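Local coordinates for condensin complex subunit 3 (Schizosaccharomyces pombe, PDB 5OQR), which serves as a regulatory subunit of condensin, the complex required to convert interphase chromatin into mitotic-like condensed chromosomes, at residues A197-A210 against W233-A246. Residues are numbered along the deposited sequence; the frame is centred on the assembly and turned at random.
Sequences ARDVDAANRKCVYA and WGLNDRDESVEKAA
Tyr209 and Val242 interlock knobs-into-holes where helices 202-210 and 240-246 run side by side, nearly parallel at 8° and 8.4 Å between axes, within the HEAT-repeat solenoid; residues 233-246 belong to HEAT repeat 5. Apolar packing fills this seam. The Tyr209 ring carries Ala246 CB squarely over one face, 3.9 Å from the ring centroid, while Val242 CG1 meets its edge at CE2 (3.5 Å). Val242 in turn sits among Ala202, Arg205, Lys206 and Tyr209: with CG1 anti to the backbone N (chi1 -175°), that branch faces Arg205 CB and the tyrosine, and CG2 lies against Ala202 and Lys206. Near the end of helix 224-235, the bent aliphatic part of Arg198 lies over one face of the Trp233 indole, CD 3.7 Å from the five-membered ring centroid in a CH-pi contact. A chain of another protein completes this corner, an aromatic side chain there hydrogen-bonding Trp233 NE1. Charge pairing joins helix 202-210 to the loop before helix 240-246: Arg205 NH2 forms a salt bridge to Asp237 OD1 (2.8 Å), with a weak bond to OD2. The guanidinium and carboxylate planes are turned 31° apart, and bonds from Arg205 NE to Asp199 O (2.6 Å) and from NH1 to Val200 O hold the group's other side. Each loop makes the same turn, Asp199 and Asp237 forming Asx turns, and Asp201 and Asp239 N-capping the helices that follow. One water links both segments, donating to Ala197 O and Asp237 OD2 and accepting from Tyr209 OH at 3.1 Å, in the plane of the tyrosine ring.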
ATOM      1  N   ALA A 197       4.320  -8.620  -6.249  1.00 56.18           N
ATOM      2  CA  ALA A 197       4.992  -7.770  -5.278  1.00 52.09           C
ATOM      3  C   ALA A 197       4.008  -7.005  -4.406  1.00 52.36           C
ATOM      4  O   ALA A 197       4.420  -6.435  -3.391  1.00 52.32           O
ATOM      5  CB  ALA A 197       5.924  -6.793  -5.994  1.00 55.34           C
ATOM      6  N   ARG A 198       2.726  -6.974  -4.778  1.00 57.94           N
ATOM      7  CA  ARG A 198       1.671  -6.429  -3.932  1.00 69.69           C
ATOM      8  C   ARG A 198       0.669  -7.502  -3.519  1.00 69.47           C
ATOM      9  O   ARG A 198      -0.474  -7.180  -3.179  1.00 68.08           O
ATOM     10  CB  ARG A 198       0.956  -5.278  -4.642  1.00 79.96           C
ATOM     11  CG  ARG A 198       1.832  -4.060  -4.892  1.00 76.99           C
ATOM     12  CD  ARG A 198       2.286  -3.409  -3.593  1.00 75.88           C
ATOM     13  NE  ARG A 198       1.174  -2.822  -2.850  1.00 84.71           N
ATOM     14  CZ  ARG A 198       1.279  -2.318  -1.624  1.00 93.40           C
ATOM     15  NH1 ARG A 198       0.214  -1.799  -1.028  1.00101.66           N
ATOM     16  NH2 ARG A 198       2.444  -2.334  -0.990  1.00 92.78           N
ATOM     17  N   ASP A 199       1.075  -8.767  -3.546  1.00 62.79           N
ATOM     18  CA  ASP A 199       0.213  -9.841  -3.078  1.00 66.46           C
ATOM     19  C   ASP A 199      -0.195  -9.592  -1.631  1.00 69.01           C
ATOM     20  O   ASP A 199       0.511  -8.927  -0.869  1.00 67.01           O
ATOM     21  CB  ASP A 199       0.928 -11.185  -3.199  1.00 71.88           C
ATOM     22  CG  ASP A 199      -0.006 -12.364  -3.018  1.00 67.48           C
ATOM     23  OD1 ASP A 199      -0.460 -12.925  -4.037  1.00 64.47           O
ATOM     24  OD2 ASP A 199      -0.288 -12.729  -1.857  1.00 67.19           O
ATOM     25  N   VAL A 200      -1.353 -10.137  -1.250  1.00 66.14           N
ATOM     26  CA  VAL A 200      -1.855  -9.913   0.102  1.00 69.34           C
ATOM     27  C   VAL A 200      -0.993 -10.652   1.113  1.00 69.83           C
ATOM     28  O   VAL A 200      -0.886 -10.235   2.273  1.00 66.88           O
ATOM     29  CB  VAL A 200      -3.329 -10.340   0.235  1.00 82.96           C
ATOM     30  CG1 VAL A 200      -3.927  -9.772   1.509  1.00 85.30           C
ATOM     31  CG2 VAL A 200      -4.137  -9.909  -0.966  1.00 93.63           C
ATOM     32  N   ASP A 201      -0.374 -11.754   0.701  1.00 65.20           N
ATOM     33  CA  ASP A 201       0.443 -12.564   1.590  1.00 66.79           C
ATOM     34  C   ASP A 201       1.886 -12.080   1.546  1.00 63.42           C
ATOM     35  O   ASP A 201       2.463 -11.918   0.466  1.00 60.28           O
ATOM     36  CB  ASP A 201       0.363 -14.038   1.195  1.00 73.31           C
ATOM     37  CG  ASP A 201       1.213 -14.925   2.080  1.00 74.89           C
ATOM     38  OD1 ASP A 201       2.391 -15.141   1.735  1.00 76.05           O
ATOM     39  OD2 ASP A 201       0.708 -15.400   3.118  1.00 77.04           O
ATOM     40  N   ALA A 202       2.464 -11.849   2.727  1.00 57.79           N
ATOM     41  CA  ALA A 202       3.826 -11.332   2.796  1.00 50.49           C
ATOM     42  C   ALA A 202       4.820 -12.299   2.166  1.00 55.54           C
ATOM     43  O   ALA A 202       5.747 -11.876   1.465  1.00 52.09           O
ATOM     44  CB  ALA A 202       4.203 -11.051   4.250  1.00 60.11           C
ATOM     45  N   ALA A 203       4.649 -13.601   2.405  1.00 60.65           N
ATOM     46  CA  ALA A 203       5.592 -14.575   1.865  1.00 64.44           C
ATOM     47  C   ALA A 203       5.614 -14.533   0.344  1.00 55.78           C
ATOM     48  O   ALA A 203       6.677 -14.666  -0.272  1.00 58.91           O
ATOM     49  CB  ALA A 203       5.248 -15.979   2.362  1.00 72.96           C
ATOM     50  N   ASN A 204       4.451 -14.346  -0.282  1.00 52.55           N
ATOM     51  CA  ASN A 204       4.411 -14.248  -1.737  1.00 60.72           C
ATOM     52  C   ASN A 204       5.142 -13.004  -2.222  1.00 51.88           C
ATOM     53  O   ASN A 204       5.891 -13.060  -3.203  1.00 48.61           O
ATOM     54  CB  ASN A 204       2.965 -14.242  -2.226  1.00 73.41           C
ATOM     55  CG  ASN A 204       2.221 -15.505  -1.853  1.00 68.33           C
ATOM     56  OD1 ASN A 204       2.387 -16.035  -0.755  1.00 76.81           O
ATOM     57  ND2 ASN A 204       1.402 -16.002  -2.771  1.00 74.32           N
ATOM     58  N   ARG A 205       4.934 -11.871  -1.550  1.00 56.46           N
ATOM     59  CA  ARG A 205       5.674 -10.660  -1.888  1.00 49.32           C
ATOM     60  C   ARG A 205       7.173 -10.889  -1.759  1.00 43.42           C
ATOM     61  O   ARG A 205       7.943 -10.579  -2.673  1.00 39.69           O
ATOM     62  CB  ARG A 205       5.232  -9.510  -0.986  1.00 47.75           C
ATOM     63  CG  ARG A 205       3.900  -8.900  -1.366  1.00 47.85           C
ATOM     64  CD  ARG A 205       3.563  -7.711  -0.488  1.00 45.55           C
ATOM     65  NE  ARG A 205       2.543  -8.043   0.508  1.00 48.67           N
ATOM     66  CZ  ARG A 205       2.654  -7.865   1.822  1.00 48.93           C
ATOM     67  NH1 ARG A 205       1.647  -8.206   2.616  1.00 58.23           N
ATOM     68  NH2 ARG A 205       3.745  -7.335   2.355  1.00 45.21           N
ATOM     69  N   LYS A 206       7.601 -11.441  -0.625  1.00 48.74           N
ATOM     70  CA  LYS A 206       9.019 -11.686  -0.404  1.00 46.36           C
ATOM     71  C   LYS A 206       9.602 -12.621  -1.455  1.00 47.50           C
ATOM     72  O   LYS A 206      10.775 -12.489  -1.819  1.00 45.57           O
ATOM     73  CB  LYS A 206       9.225 -12.265   0.992  1.00 48.98           C
ATOM     74  CG  LYS A 206      10.622 -12.755   1.258  1.00 41.66           C
ATOM     75  CD  LYS A 206      10.814 -13.011   2.728  1.00 52.74           C
ATOM     76  CE  LYS A 206      11.844 -14.084   2.969  1.00 71.36           C
ATOM     77  NZ  LYS A 206      13.190 -13.726   2.453  1.00 78.67           N
ATOM     78  N   CYS A 207       8.807 -13.571  -1.951  1.00 56.36           N
ATOM     79  CA  CYS A 207       9.314 -14.505  -2.948  1.00 60.06           C
ATOM     80  C   CYS A 207       9.715 -13.793  -4.231  1.00 45.77           C
ATOM     81  O   CYS A 207      10.656 -14.222  -4.908  1.00 45.69           O
ATOM     82  CB  CYS A 207       8.267 -15.578  -3.247  1.00 59.12           C
ATOM     83  SG  CYS A 207       8.523 -17.110  -2.335  1.00 89.95           S
ATOM     84  N   VAL A 208       9.023 -12.708  -4.582  1.00 46.36           N
ATOM     85  CA  VAL A 208       9.326 -12.011  -5.827  1.00 47.66           C
ATOM     86  C   VAL A 208      10.733 -11.433  -5.779  1.00 48.43           C
ATOM     87  O   VAL A 208      11.494 -11.523  -6.749  1.00 46.81           O
ATOM     88  CB  VAL A 208       8.277 -10.917  -6.105  1.00 46.91           C
ATOM     89  CG1 VAL A 208       8.474 -10.342  -7.498  1.00 57.48           C
ATOM     90  CG2 VAL A 208       6.863 -11.462  -5.960  1.00 51.56           C
ATOM     91  N   TYR A 209      11.105 -10.835  -4.646  1.00 50.08           N
ATOM     92  CA  TYR A 209      12.435 -10.258  -4.506  1.00 52.27           C
ATOM     93  C   TYR A 209      13.484 -11.307  -4.165  1.00 49.56           C
ATOM     94  O   TYR A 209      14.640 -11.180  -4.585  1.00 45.82           O
ATOM     95  CB  TYR A 209      12.432  -9.179  -3.421  1.00 54.26           C
ATOM     96  CG  TYR A 209      11.329  -8.156  -3.559  1.00 49.71           C
ATOM     97  CD1 TYR A 209      11.363  -7.200  -4.564  1.00 50.67           C
ATOM     98  CD2 TYR A 209      10.260  -8.138  -2.674  1.00 44.97           C
ATOM     99  CE1 TYR A 209      10.358  -6.262  -4.690  1.00 51.88           C
ATOM    100  CE2 TYR A 209       9.252  -7.205  -2.790  1.00 50.34           C
ATOM    101  CZ  TYR A 209       9.305  -6.268  -3.799  1.00 53.62           C
ATOM    102  OH  TYR A 209       8.301  -5.333  -3.919  1.00 54.70           O
ATOM    103  N   ALA A 210      13.105 -12.344  -3.417  1.00 48.45           N
ATOM    104  CA  ALA A 210      14.087 -13.280  -2.883  1.00 43.67           C
ATOM    105  C   ALA A 210      14.476 -14.350  -3.895  1.00 50.17           C
ATOM    106  O   ALA A 210      15.640 -14.764  -3.940  1.00 51.51           O
ATOM    107  CB  ALA A 210      13.542 -13.934  -1.614  1.00 48.62           C
ATOM    108  N   TRP A 233       7.837  -0.297  -4.318  1.00 47.51           N
ATOM    109  CA  TRP A 233       7.024  -1.236  -3.552  1.00 50.96           C
ATOM    110  C   TRP A 233       7.861  -1.965  -2.509  1.00 44.42           C
ATOM    111  O   TRP A 233       7.477  -2.049  -1.338  1.00 39.56           O
ATOM    112  CB  TRP A 233       6.358  -2.235  -4.497  1.00 52.34           C
ATOM    113  CG  TRP A 233       5.185  -1.687  -5.249  1.00 61.34           C
ATOM    114  CD1 TRP A 233       4.359  -0.676  -4.856  1.00 75.02           C
ATOM    115  CD2 TRP A 233       4.707  -2.123  -6.526  1.00 67.50           C
ATOM    116  NE1 TRP A 233       3.395  -0.457  -5.807  1.00 82.57           N
ATOM    117  CE2 TRP A 233       3.586  -1.332  -6.843  1.00 78.23           C
ATOM    118  CE3 TRP A 233       5.116  -3.105  -7.431  1.00 70.69           C
ATOM    119  CZ2 TRP A 233       2.871  -1.492  -8.028  1.00 89.86           C
ATOM    120  CZ3 TRP A 233       4.406  -3.263  -8.606  1.00 75.61           C
ATOM    121  CH2 TRP A 233       3.296  -2.461  -8.894  1.00 84.47           C
ATOM    122  N   GLY A 234       9.014  -2.495  -2.917  1.00 36.33           N
ATOM    123  CA  GLY A 234       9.801  -3.314  -2.011  1.00 35.68           C
ATOM    124  C   GLY A 234      10.310  -2.542  -0.808  1.00 38.74           C
ATOM    125  O   GLY A 234      10.142  -2.968   0.335  1.00 46.48           O
ATOM    126  N   LEU A 235      10.942  -1.394  -1.052  1.00 39.31           N
ATOM    127  CA  LEU A 235      11.591  -0.653   0.022  1.00 38.53           C
ATOM    128  C   LEU A 235      10.605   0.061   0.936  1.00 41.25           C
ATOM    129  O   LEU A 235      11.003   0.500   2.019  1.00 37.58           O
ATOM    130  CB  LEU A 235      12.572   0.356  -0.569  1.00 39.48           C
ATOM    131  CG  LEU A 235      13.576  -0.218  -1.570  1.00 35.47           C
ATOM    132  CD1 LEU A 235      14.519   0.874  -2.032  1.00 36.88           C
ATOM    133  CD2 LEU A 235      14.352  -1.381  -0.972  1.00 28.59           C
ATOM    134  N   ASN A 236       9.343   0.189   0.532  1.00 45.67           N
ATOM    135  CA  ASN A 236       8.309   0.791   1.363  1.00 45.87           C
ATOM    136  C   ASN A 236       7.347  -0.244   1.928  1.00 43.73           C
ATOM    137  O   ASN A 236       6.338   0.128   2.533  1.00 50.28           O
ATOM    138  CB  ASN A 236       7.531   1.837   0.560  1.00 47.07           C
ATOM    139  CG  ASN A 236       8.300   3.128   0.386  1.00 44.89           C
ATOM    140  OD1 ASN A 236       8.803   3.697   1.353  1.00 51.01           O
ATOM    141  ND2 ASN A 236       8.403   3.594  -0.851  1.00 44.60           N
ATOM    142  N   ASP A 237       7.637  -1.529   1.755  1.00 42.99           N
ATOM    143  CA  ASP A 237       6.685  -2.563   2.129  1.00 51.90           C
ATOM    144  C   ASP A 237       6.429  -2.553   3.633  1.00 49.33           C
ATOM    145  O   ASP A 237       7.300  -2.217   4.437  1.00 47.89           O
ATOM    146  CB  ASP A 237       7.193  -3.936   1.698  1.00 54.87           C
ATOM    147  CG  ASP A 237       6.117  -5.000   1.769  1.00 53.94           C
ATOM    148  OD1 ASP A 237       5.970  -5.629   2.837  1.00 51.48           O
ATOM    149  OD2 ASP A 237       5.411  -5.198   0.758  1.00 48.17           O
ATOM    150  N   ARG A 238       5.208  -2.939   4.005  1.00 55.03           N
ATOM    151  CA  ARG A 238       4.798  -2.893   5.403  1.00 54.86           C
ATOM    152  C   ARG A 238       5.432  -4.013   6.217  1.00 57.79           C
ATOM    153  O   ARG A 238       5.623  -3.862   7.429  1.00 54.12           O
ATOM    154  CB  ARG A 238       3.276  -2.977   5.500  1.00 73.87           C
ATOM    155  CG  ARG A 238       2.538  -1.942   4.667  1.00 88.22           C
ATOM    156  CD  ARG A 238       2.490  -0.596   5.363  1.00 97.21           C
ATOM    157  NE  ARG A 238       1.875   0.426   4.520  1.00108.24           N
ATOM    158  CZ  ARG A 238       1.401   1.585   4.966  1.00110.41           C
ATOM    159  NH1 ARG A 238       1.456   1.880   6.259  1.00112.44           N
ATOM    160  NH2 ARG A 238       0.861   2.449   4.119  1.00115.55           N
ATOM    161  N   ASP A 239       5.759  -5.135   5.582  1.00 62.56           N
ATOM    162  CA  ASP A 239       6.307  -6.285   6.286  1.00 59.23           C
ATOM    163  C   ASP A 239       7.821  -6.161   6.388  1.00 47.88           C
ATOM    164  O   ASP A 239       8.498  -5.879   5.395  1.00 52.08           O
ATOM    165  CB  ASP A 239       5.936  -7.587   5.577  1.00 64.52           C
ATOM    166  CG  ASP A 239       6.288  -8.816   6.395  1.00 61.94           C
ATOM    167  OD1 ASP A 239       7.489  -9.135   6.506  1.00 60.01           O
ATOM    168  OD2 ASP A 239       5.364  -9.464   6.928  1.00 73.52           O
ATOM    169  N   GLU A 240       8.345  -6.387   7.593  1.00 50.82           N
ATOM    170  CA  GLU A 240       9.778  -6.245   7.829  1.00 48.53           C
ATOM    171  C   GLU A 240      10.594  -7.197   6.964  1.00 48.74           C
ATOM    172  O   GLU A 240      11.714  -6.862   6.563  1.00 53.64           O
ATOM    173  CB  GLU A 240      10.077  -6.484   9.309  1.00 54.82           C
ATOM    174  CG  GLU A 240      11.451  -6.029   9.759  1.00 61.20           C
ATOM    175  CD  GLU A 240      11.668  -6.229  11.251  1.00 75.22           C
ATOM    176  OE1 GLU A 240      10.679  -6.495  11.965  1.00 78.24           O
ATOM    177  OE2 GLU A 240      12.826  -6.124  11.710  1.00 68.04           O
ATOM    178  N   SER A 241      10.059  -8.382   6.663  1.00 49.45           N
ATOM    179  CA  SER A 241      10.820  -9.372   5.904  1.00 43.02           C
ATOM    180  C   SER A 241      10.824  -9.066   4.412  1.00 37.02           C
ATOM    181  O   SER A 241      11.869  -9.174   3.761  1.00 38.31           O
ATOM    182  CB  SER A 241      10.256 -10.770   6.150  1.00 43.64           C
ATOM    183  OG  SER A 241      10.664 -11.265   7.410  1.00 52.05           O
ATOM    184  N   VAL A 242       9.671  -8.707   3.848  1.00 39.91           N
ATOM    185  CA  VAL A 242       9.620  -8.346   2.435  1.00 40.59           C
ATOM    186  C   VAL A 242      10.526  -7.151   2.176  1.00 42.73           C
ATOM    187  O   VAL A 242      11.292  -7.121   1.205  1.00 38.90           O
ATOM    188  CB  VAL A 242       8.172  -8.051   2.000  1.00 43.58           C
ATOM    189  CG1 VAL A 242       8.111  -7.807   0.502  1.00 40.71           C
ATOM    190  CG2 VAL A 242       7.233  -9.186   2.398  1.00 45.41           C
ATOM    191  N   GLU A 243      10.446  -6.146   3.046  1.00 46.29           N
ATOM    192  CA  GLU A 243      11.278  -4.960   2.893  1.00 41.61           C
ATOM    193  C   GLU A 243      12.757  -5.320   2.963  1.00 40.99           C
ATOM    194  O   GLU A 243      13.581  -4.731   2.255  1.00 37.82           O
ATOM    195  CB  GLU A 243      10.907  -3.940   3.969  1.00 50.78           C
ATOM    196  CG  GLU A 243      11.480  -2.559   3.741  1.00 63.81           C
ATOM    197  CD  GLU A 243      12.741  -2.323   4.540  1.00 70.92           C
ATOM    198  OE1 GLU A 243      12.657  -2.289   5.784  1.00 86.48           O
ATOM    199  OE2 GLU A 243      13.818  -2.184   3.925  1.00 69.31           O
ATOM    200  N   LYS A 244      13.109  -6.294   3.804  1.00 44.21           N
ATOM    201  CA  LYS A 244      14.501  -6.717   3.914  1.00 37.94           C
ATOM    202  C   LYS A 244      14.952  -7.458   2.663  1.00 35.83           C
ATOM    203  O   LYS A 244      16.101  -7.317   2.231  1.00 36.07           O
ATOM    204  CB  LYS A 244      14.681  -7.601   5.145  1.00 39.03           C
ATOM    205  CG  LYS A 244      15.933  -7.317   5.948  1.00 38.39           C
ATOM    206  CD  LYS A 244      17.194  -7.467   5.125  1.00 42.58           C
ATOM    207  CE  LYS A 244      18.426  -7.359   6.009  1.00 42.03           C
ATOM    208  NZ  LYS A 244      19.685  -7.290   5.224  1.00 39.47           N
ATOM    209  N   ALA A 245      14.064  -8.259   2.072  1.00 37.81           N
ATOM    210  CA  ALA A 245      14.423  -9.007   0.872  1.00 38.43           C
ATOM    211  C   ALA A 245      14.644  -8.074  -0.311  1.00 35.97           C
ATOM    212  O   ALA A 245      15.526  -8.314  -1.140  1.00 35.87           O
ATOM    213  CB  ALA A 245      13.336 -10.032   0.548  1.00 41.70           C
ATOM    214  N   ALA A 246      13.848  -7.008  -0.408  1.00 42.97           N
ATOM    215  CA  ALA A 246      14.018  -6.054  -1.497  1.00 36.53           C
ATOM    216  C   ALA A 246      15.301  -5.251  -1.329  1.00 33.84           C
ATOM    217  O   ALA A 246      15.983  -4.948  -2.313  1.00 30.12           O
ATOM    218  CB  ALA A 246      12.809  -5.124  -1.568  1.00 40.83           C
TER
HETATM  219  O   HOH W   1       6.339  -5.374  -1.552  1.00 36.88           O